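PDB 4WUT: ABC transporter substrate binding protein (Ribose) from Agrobacterium vitis, which probably binds sugars in the periplasm for uptake by an ABC transporter, and is seen here holding beta-D-fucopyranose. Local coordinates for residues A[231-245]-A[253-265]. Residues are numbered along the deposited sequence; the frame is centred on the assembly and turned at random.
With FCB (beta-D-fucopyranose), chain E.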
ATOM      1  N   LYS A 231     -11.920 -13.225 -13.996  1.00 10.93           N
ATOM      2  CA  LYS A 231     -11.574 -14.081 -15.116  1.00 15.40           C
ATOM      3  C   LYS A 231     -12.269 -15.415 -14.967  1.00 13.49           C
ATOM      4  O   LYS A 231     -12.868 -15.930 -15.909  1.00 15.93           O
ATOM      5  CB  LYS A 231     -10.069 -14.274 -15.172  1.00 20.77           C
ATOM      6  CG  LYS A 231      -9.329 -13.109 -15.766  1.00 24.70           C
ATOM      7  CD  LYS A 231      -7.872 -13.451 -16.016  1.00 31.94           C
ATOM      8  CE  LYS A 231      -7.738 -14.629 -16.933  1.00 35.39           C
ATOM      9  NZ  LYS A 231      -8.550 -14.473 -18.176  1.00 42.15           N
ATOM     10  N   GLN A 232     -12.179 -15.989 -13.768  1.00 14.58           N
ATOM     11  CA  GLN A 232     -12.775 -17.304 -13.516  1.00 15.84           C
ATOM     12  C   GLN A 232     -14.307 -17.308 -13.659  1.00 11.83           C
ATOM     13  O   GLN A 232     -14.905 -18.326 -14.037  1.00 16.53           O
ATOM     14  CB  GLN A 232     -12.373 -17.780 -12.127  1.00 18.91           C
ATOM     15  CG  GLN A 232     -10.913 -18.216 -12.075  1.00 29.70           C
ATOM     16  CD  GLN A 232     -10.442 -18.689 -10.697  1.00 34.73           C
ATOM     17  OE1 GLN A 232     -11.240 -19.097  -9.837  1.00 32.94           O
ATOM     18  NE2 GLN A 232      -9.130 -18.638 -10.490  1.00 33.72           N
ATOM     19  N   ALA A 233     -14.941 -16.190 -13.368  1.00 13.94           N
ATOM     20  CA  ALA A 233     -16.378 -16.037 -13.512  1.00 16.54           C
ATOM     21  C   ALA A 233     -16.832 -15.825 -14.963  1.00 15.54           C
ATOM     22  O   ALA A 233     -18.035 -15.794 -15.228  1.00 19.84           O
ATOM     23  CB  ALA A 233     -16.845 -14.869 -12.654  1.00 18.18           C
ATOM     24  N   GLY A 234     -15.877 -15.656 -15.876  1.00 14.03           N
ATOM     25  CA  GLY A 234     -16.170 -15.368 -17.265  1.00 19.34           C
ATOM     26  C   GLY A 234     -16.618 -13.934 -17.480  1.00 16.64           C
ATOM     27  O   GLY A 234     -17.279 -13.639 -18.481  1.00 18.78           O
ATOM     28  N   LYS A 235     -16.253 -13.043 -16.566  1.00 14.46           N
ATOM     29  CA  LYS A 235     -16.710 -11.666 -16.639  1.00 13.09           C
ATOM     30  C   LYS A 235     -15.631 -10.622 -16.991  1.00 13.73           C
ATOM     31  O   LYS A 235     -15.875  -9.433 -16.878  1.00 13.49           O
ATOM     32  CB  LYS A 235     -17.429 -11.290 -15.345  1.00 13.53           C
ATOM     33  CG  LYS A 235     -18.759 -12.031 -15.201  1.00 13.29           C
ATOM     34  CD  LYS A 235     -19.427 -11.803 -13.847  1.00 13.82           C
ATOM     35  CE  LYS A 235     -20.833 -12.375 -13.802  1.00 13.24           C
ATOM     36  NZ  LYS A 235     -21.541 -12.241 -12.493  1.00 15.07           N
ATOM     37  N   ALA A 236     -14.456 -11.057 -17.439  1.00 14.50           N
ATOM     38  CA  ALA A 236     -13.412 -10.106 -17.803  1.00 14.38           C
ATOM     39  C   ALA A 236     -13.919  -9.170 -18.894  1.00 15.67           C
ATOM     40  O   ALA A 236     -14.423  -9.615 -19.923  1.00 18.51           O
ATOM     41  CB  ALA A 236     -12.151 -10.830 -18.255  1.00 21.94           C
ATOM     42  N   GLY A 237     -13.786  -7.867 -18.661  1.00 19.45           N
ATOM     43  CA  GLY A 237     -14.243  -6.883 -19.632  1.00 18.45           C
ATOM     44  C   GLY A 237     -15.743  -6.604 -19.578  1.00 23.02           C
ATOM     45  O   GLY A 237     -16.230  -5.731 -20.294  1.00 26.00           O
ATOM     46  N   LYS A 238     -16.472  -7.320 -18.726  1.00 16.91           N
ATOM     47  CA  LYS A 238     -17.928  -7.158 -18.606  1.00 19.51           C
ATOM     48  C   LYS A 238     -18.323  -6.303 -17.400  1.00 21.00           C
ATOM     49  O   LYS A 238     -19.506  -6.080 -17.141  1.00 26.62           O
ATOM     50  CB  LYS A 238     -18.623  -8.511 -18.499  1.00 20.54           C
ATOM     51  CG  LYS A 238     -18.426  -9.402 -19.707  1.00 23.98           C
ATOM     52  CD  LYS A 238     -19.282 -10.651 -19.611  1.00 31.54           C
ATOM     53  CE  LYS A 238     -19.011 -11.610 -20.758  1.00 32.27           C
ATOM     54  NZ  LYS A 238     -19.237 -10.965 -22.076  1.00 37.64           N
ATOM     55  N   LEU A 239     -17.322  -5.862 -16.658  1.00 15.84           N
ATOM     56  CA  LEU A 239     -17.479  -4.806 -15.668  1.00 13.17           C
ATOM     57  C   LEU A 239     -16.128  -4.134 -15.545  1.00 15.33           C
ATOM     58  O   LEU A 239     -15.113  -4.680 -15.977  1.00 17.09           O
ATOM     59  CB  LEU A 239     -17.978  -5.320 -14.311  1.00 15.04           C
ATOM     60  CG  LEU A 239     -17.026  -6.085 -13.393  1.00 13.37           C
ATOM     61  CD1 LEU A 239     -17.680  -6.239 -12.019  1.00 16.02           C
ATOM     62  CD2 LEU A 239     -16.690  -7.439 -14.001  1.00 22.10           C
ATOM     63  N   VAL A 240     -16.126  -2.934 -14.974  1.00 12.54           N
ATOM     64  CA  VAL A 240     -14.939  -2.110 -14.895  1.00 12.05           C
ATOM     65  C   VAL A 240     -14.215  -2.378 -13.583  1.00 13.66           C
ATOM     66  O   VAL A 240     -14.726  -2.097 -12.509  1.00 15.15           O
ATOM     67  CB  VAL A 240     -15.317  -0.616 -14.977  1.00 15.35           C
ATOM     68  CG1 VAL A 240     -14.089   0.270 -14.869  1.00 15.83           C
ATOM     69  CG2 VAL A 240     -16.065  -0.314 -16.290  1.00 15.99           C
ATOM     70  N   ALA A 241     -13.007  -2.891 -13.691  1.00 11.34           N
ATOM     71  CA  ALA A 241     -12.204  -3.206 -12.535  1.00  9.77           C
ATOM     72  C   ALA A 241     -10.982  -2.289 -12.429  1.00 10.19           C
ATOM     73  O   ALA A 241     -10.247  -2.078 -13.427  1.00 11.37           O
ATOM     74  CB  ALA A 241     -11.773  -4.662 -12.596  1.00 11.21           C
ATOM     75  N   ILE A 242     -10.789  -1.706 -11.246  1.00 10.30           N
ATOM     76  CA  ILE A 242      -9.657  -0.833 -10.989  1.00 11.66           C
ATOM     77  C   ILE A 242      -8.877  -1.365  -9.798  1.00 11.02           C
ATOM     78  O   ILE A 242      -9.479  -1.700  -8.797  1.00 10.10           O
ATOM     79  CB  ILE A 242     -10.121   0.622 -10.790  1.00 12.88           C
ATOM     80  CG1 ILE A 242     -10.748   1.111 -12.116  1.00 20.94           C
ATOM     81  CG2 ILE A 242      -8.972   1.510 -10.348  1.00 11.13           C
ATOM     82  CD1 ILE A 242     -11.074   2.563 -12.182  1.00 32.10           C
ATOM     83  N   GLY A 243      -7.557  -1.454  -9.930  1.00 11.97           N
ATOM     84  CA  GLY A 243      -6.736  -1.965  -8.849  1.00 10.37           C
ATOM     85  C   GLY A 243      -5.730  -0.963  -8.321  1.00 10.88           C
ATOM     86  O   GLY A 243      -5.716   0.198  -8.729  1.00 11.80           O
ATOM     87  N   PHE A 244      -4.937  -1.432  -7.357  1.00 10.72           N
ATOM     88  CA  PHE A 244      -3.742  -0.758  -6.877  1.00 10.79           C
ATOM     89  C   PHE A 244      -2.556  -1.699  -7.055  1.00 10.93           C
ATOM     90  O   PHE A 244      -2.688  -2.927  -6.936  1.00 12.59           O
ATOM     91  CB  PHE A 244      -3.860  -0.342  -5.393  1.00  9.03           C
ATOM     92  CG  PHE A 244      -4.224   1.105  -5.201  1.00 10.39           C
ATOM     93  CD1 PHE A 244      -5.511   1.539  -5.473  1.00 11.51           C
ATOM     94  CD2 PHE A 244      -3.285   2.038  -4.771  1.00 11.50           C
ATOM     95  CE1 PHE A 244      -5.865   2.865  -5.306  1.00 12.97           C
ATOM     96  CE2 PHE A 244      -3.636   3.364  -4.584  1.00 11.78           C
ATOM     97  CZ  PHE A 244      -4.933   3.780  -4.880  1.00 12.15           C
ATOM     98  N   ASP A 245      -1.423  -1.078  -7.359  1.00 11.65           N
ATOM     99  CA  ASP A 245      -0.105  -1.659  -7.391  1.00 11.46           C
ATOM    100  C   ASP A 245       0.228  -2.261  -8.763  1.00 13.78           C
ATOM    101  O   ASP A 245      -0.598  -2.240  -9.673  1.00 13.48           O
ATOM    102  CB  ASP A 245       0.115  -2.592  -6.193  1.00  8.88           C
ATOM    103  CG  ASP A 245       0.031  -1.851  -4.875  1.00  9.48           C
ATOM    104  OD1 ASP A 245       0.670  -0.782  -4.773  1.00 10.84           O
ATOM    105  OD2 ASP A 245      -0.685  -2.304  -3.970  1.00 10.53           O
ATOM    106  N   PHE A 253      -3.044  -8.120 -16.191  1.00 13.39           N
ATOM    107  CA  PHE A 253      -4.478  -7.847 -16.137  1.00 14.15           C
ATOM    108  C   PHE A 253      -4.864  -6.534 -16.838  1.00 14.40           C
ATOM    109  O   PHE A 253      -5.954  -6.447 -17.402  1.00 16.79           O
ATOM    110  CB  PHE A 253      -4.976  -7.805 -14.702  1.00 15.42           C
ATOM    111  CG  PHE A 253      -5.187  -9.153 -14.081  1.00 15.62           C
ATOM    112  CD1 PHE A 253      -5.665 -10.216 -14.814  1.00 20.45           C
ATOM    113  CD2 PHE A 253      -4.931  -9.344 -12.741  1.00 17.72           C
ATOM    114  CE1 PHE A 253      -5.873 -11.450 -14.223  1.00 20.34           C
ATOM    115  CE2 PHE A 253      -5.138 -10.583 -12.153  1.00 15.08           C
ATOM    116  CZ  PHE A 253      -5.610 -11.627 -12.895  1.00 18.20           C
ATOM    117  N   VAL A 254      -4.007  -5.514 -16.770  1.00 14.78           N
ATOM    118  CA  VAL A 254      -4.229  -4.303 -17.543  1.00 13.76           C
ATOM    119  C   VAL A 254      -4.091  -4.626 -19.044  1.00 17.23           C
ATOM    120  O   VAL A 254      -4.958  -4.300 -19.860  1.00 16.53           O
ATOM    121  CB  VAL A 254      -3.242  -3.179 -17.170  1.00 13.85           C
ATOM    122  CG1 VAL A 254      -3.341  -2.031 -18.150  1.00 18.93           C
ATOM    123  CG2 VAL A 254      -3.533  -2.706 -15.767  1.00 16.34           C
ATOM    124  N   LYS A 255      -3.011  -5.298 -19.398  1.00 16.07           N
ATOM    125  CA  LYS A 255      -2.760  -5.611 -20.799  1.00 17.81           C
ATOM    126  C   LYS A 255      -3.848  -6.484 -21.420  1.00 20.88           C
ATOM    127  O   LYS A 255      -4.158  -6.334 -22.608  1.00 23.91           O
ATOM    128  CB  LYS A 255      -1.411  -6.305 -20.931  1.00 18.35           C
ATOM    129  CG  LYS A 255      -0.219  -5.375 -20.753  1.00 22.52           C
ATOM    130  CD  LYS A 255       1.088  -6.140 -20.926  1.00 30.81           C
ATOM    131  CE  LYS A 255       2.305  -5.284 -20.611  1.00 36.53           C
ATOM    132  NZ  LYS A 255       2.382  -4.073 -21.481  1.00 41.09           N
ATOM    133  N   ASP A 256      -4.427  -7.398 -20.646  1.00 18.85           N
ATOM    134  CA  ASP A 256      -5.423  -8.306 -21.212  1.00 17.26           C
ATOM    135  C   ASP A 256      -6.858  -7.814 -21.052  1.00 19.38           C
ATOM    136  O   ASP A 256      -7.806  -8.485 -21.486  1.00 22.49           O
ATOM    137  CB  ASP A 256      -5.237  -9.756 -20.722  1.00 23.63           C
ATOM    138  CG  ASP A 256      -5.704  -9.993 -19.302  1.00 23.24           C
ATOM    139  OD1 ASP A 256      -6.406  -9.134 -18.718  1.00 20.44           O
ATOM    140  OD2 ASP A 256      -5.379 -11.081 -18.767  1.00 26.14           O
ATOM    141  N   GLY A 257      -7.014  -6.623 -20.475  1.00 17.88           N
ATOM    142  CA  GLY A 257      -8.317  -5.984 -20.365  1.00 17.36           C
ATOM    143  C   GLY A 257      -9.167  -6.375 -19.167  1.00 17.35           C
ATOM    144  O   GLY A 257     -10.303  -5.921 -19.025  1.00 23.19           O
ATOM    145  N   THR A 258      -8.630  -7.209 -18.291  1.00 15.73           N
ATOM    146  CA  THR A 258      -9.355  -7.570 -17.077  1.00 16.79           C
ATOM    147  C   THR A 258      -9.519  -6.366 -16.149  1.00 18.70           C
ATOM    148  O   THR A 258     -10.590  -6.138 -15.580  1.00 17.03           O
ATOM    149  CB  THR A 258      -8.636  -8.707 -16.337  1.00 16.89           C
ATOM    150  OG1 THR A 258      -8.512  -9.818 -17.224  1.00 19.91           O
ATOM    151  CG2 THR A 258      -9.414  -9.145 -15.102  1.00 16.99           C
ATOM    152  N   LEU A 259      -8.437  -5.617 -15.978  1.00 14.31           N
ATOM    153  CA  LEU A 259      -8.462  -4.364 -15.231  1.00 14.59           C
ATOM    154  C   LEU A 259      -8.304  -3.188 -16.190  1.00 17.02           C
ATOM    155  O   LEU A 259      -7.421  -3.187 -17.045  1.00 19.54           O
ATOM    156  CB  LEU A 259      -7.334  -4.327 -14.197  1.00 16.16           C
ATOM    157  CG  LEU A 259      -7.623  -4.897 -12.802  1.00 17.59           C
ATOM    158  CD1 LEU A 259      -8.083  -6.349 -12.831  1.00 16.59           C
ATOM    159  CD2 LEU A 259      -6.368  -4.745 -11.973  1.00 22.49           C
ATOM    160  N   GLU A 260      -9.152  -2.182 -16.022  1.00 14.67           N
ATOM    161  CA  GLU A 260      -9.075  -0.947 -16.793  1.00 12.50           C
ATOM    162  C   GLU A 260      -7.886  -0.086 -16.376  1.00 14.06           C
ATOM    163  O   GLU A 260      -7.271   0.579 -17.205  1.00 16.42           O
ATOM    164  CB  GLU A 260     -10.371  -0.167 -16.589  1.00 15.42           C
ATOM    165  CG  GLU A 260     -10.402   1.148 -17.297  1.00 21.75           C
ATOM    166  CD  GLU A 260     -10.503   0.996 -18.810  1.00 26.50           C
ATOM    167  OE1 GLU A 260     -10.996  -0.042 -19.305  1.00 25.97           O
ATOM    168  OE2 GLU A 260     -10.083   1.930 -19.513  1.00 35.18           O
ATOM    169  N   ALA A 261      -7.562  -0.088 -15.092  1.00 12.99           N
ATOM    170  CA  ALA A 261      -6.442   0.703 -14.584  1.00 12.87           C
ATOM    171  C   ALA A 261      -5.942   0.105 -13.297  1.00 14.50           C
ATOM    172  O   ALA A 261      -6.675  -0.623 -12.610  1.00 12.71           O
ATOM    173  CB  ALA A 261      -6.850   2.153 -14.365  1.00 16.07           C
ATOM    174  N   THR A 262      -4.690   0.393 -12.976  1.00 12.01           N
ATOM    175  CA  THR A 262      -4.199   0.136 -11.630  1.00 11.27           C
ATOM    176  C   THR A 262      -3.378   1.342 -11.181  1.00 12.01           C
ATOM    177  O   THR A 262      -2.620   1.899 -11.974  1.00 12.67           O
ATOM    178  CB  THR A 262      -3.419  -1.213 -11.550  1.00 13.86           C
ATOM    179  OG1 THR A 262      -3.149  -1.534 -10.175  1.00 13.35           O
ATOM    180  CG2 THR A 262      -2.131  -1.172 -12.322  1.00 14.26           C
ATOM    181  N   VAL A 263      -3.558   1.749  -9.912  1.00 10.78           N
ATOM    182  CA  VAL A 263      -2.877   2.916  -9.368  1.00 12.17           C
ATOM    183  C   VAL A 263      -1.582   2.431  -8.721  1.00 11.15           C
ATOM    184  O   VAL A 263      -1.612   1.673  -7.736  1.00 10.92           O
ATOM    185  CB  VAL A 263      -3.761   3.664  -8.332  1.00 12.18           C
ATOM    186  CG1 VAL A 263      -3.068   4.903  -7.801  1.00 12.68           C
ATOM    187  CG2 VAL A 263      -5.130   4.015  -8.926  1.00 14.68           C
ATOM    188  N   VAL A 264      -0.460   2.888  -9.243  1.00 12.53           N
ATOM    189  CA  VAL A 264       0.835   2.358  -8.878  1.00 12.56           C
ATOM    190  C   VAL A 264       1.614   3.380  -8.064  1.00 12.69           C
ATOM    191  O   VAL A 264       1.734   4.548  -8.439  1.00 13.55           O
ATOM    192  CB  VAL A 264       1.644   1.931 -10.132  1.00 12.99           C
ATOM    193  CG1 VAL A 264       2.936   1.240  -9.723  1.00 14.92           C
ATOM    194  CG2 VAL A 264       0.799   1.006 -11.016  1.00 11.82           C
ATOM    195  N   GLN A 265       2.158   2.898  -6.949  1.00 12.47           N
ATOM    196  CA  GLN A 265       2.871   3.710  -5.966  1.00 10.95           C
ATOM    197  C   GLN A 265       4.388   3.705  -6.180  1.00 12.03           C
ATOM    198  O   GLN A 265       4.914   2.980  -7.019  1.00 14.79           O
ATOM    199  CB  GLN A 265       2.569   3.201  -4.554  1.00 10.40           C
ATOM    200  CG  GLN A 265       1.124   3.015  -4.253  1.00 10.76           C
ATOM    201  CD  GLN A 265       0.943   2.532  -2.841  1.00  9.28           C
ATOM    202  OE1 GLN A 265       1.036   3.312  -1.889  1.00 10.97           O
ATOM    203  NE2 GLN A 265       0.740   1.252  -2.686  1.00 10.10           N
TER
HETATM  204  C1  FCB E 404       0.089  -1.634  -0.839  1.00  6.39           C
HETATM  205  C2  FCB E 404      -0.209  -0.913   0.470  1.00 12.22           C
HETATM  206  C3  FCB E 404       0.520  -1.478   1.563  1.00 13.19           C
HETATM  207  C4  FCB E 404       0.291  -3.011   1.642  1.00 13.17           C
HETATM  208  C5  FCB E 404       0.614  -3.549   0.221  1.00 12.00           C
HETATM  209  C6  FCB E 404       0.435  -5.092   0.119  1.00 13.06           C
HETATM  210  O1  FCB E 404      -0.863  -1.229  -1.703  1.00 10.01           O
HETATM  211  O2  FCB E 404       0.216   0.465   0.277  1.00 11.33           O
HETATM  212  O3  FCB E 404       0.040  -0.820   2.764  1.00 13.33           O
HETATM  213  O4  FCB E 404      -1.060  -3.323   2.065  1.00 15.67           O
HETATM  214  O5  FCB E 404      -0.236  -3.009  -0.693  1.00 14.30           O
HETATM  215  O   HOH W   1     -13.107  -6.812 -16.197  1.00 16.68           O
HETATM  216  O   HOH W   2     -11.907  -3.674 -16.325  1.00 13.64           O
HETATM  217  O   HOH W   3       2.540   0.071  -6.448  1.00 13.22           O
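The F244 ring carries V263 on one face: V263 CB stands 3.6 Å from the ring centroid, over the ring centre, a CH-pi contact, and V263 CG1 reaches F244 CE2 and CZ. The F253 ring is met at its edge, where K231 CD lies 3.3 Å from F253 CE1. The D245 carboxylate and the Q265 amide, both flat, lie nearly coplanar (29°): Q265 NE2 gives a straight bond of 2.9 Å to the syn lone pair of D245 OD1. With chi1 at -62°, D245 turns its carboxylate toward the sugar, and D245 OD2 accepts from fucose O1 at 2.5 Å; Q265 NE2 also donates to fucose O2, while T131 holds Q265 OE1. T262 OG1 donates to D245 O (2.7 Å) in the carbonyl plane, tying the residue just past strand 240-244 to the neighbouring strand. G243 bonds through N to A261 O (2.9 Å) and through O to V263 N, two residues apart, as a parallel ladder requires; D245 N to V263 O continues it. Strands 240-244 and 261-265 run parallel (12°), joined through helix 248-255 as a beta-alpha-beta unit, between strands 214-217 and 290-298; helix 133-148 packs on the V240, I242 and F244 face, and helix 220-232 on A241 and L259.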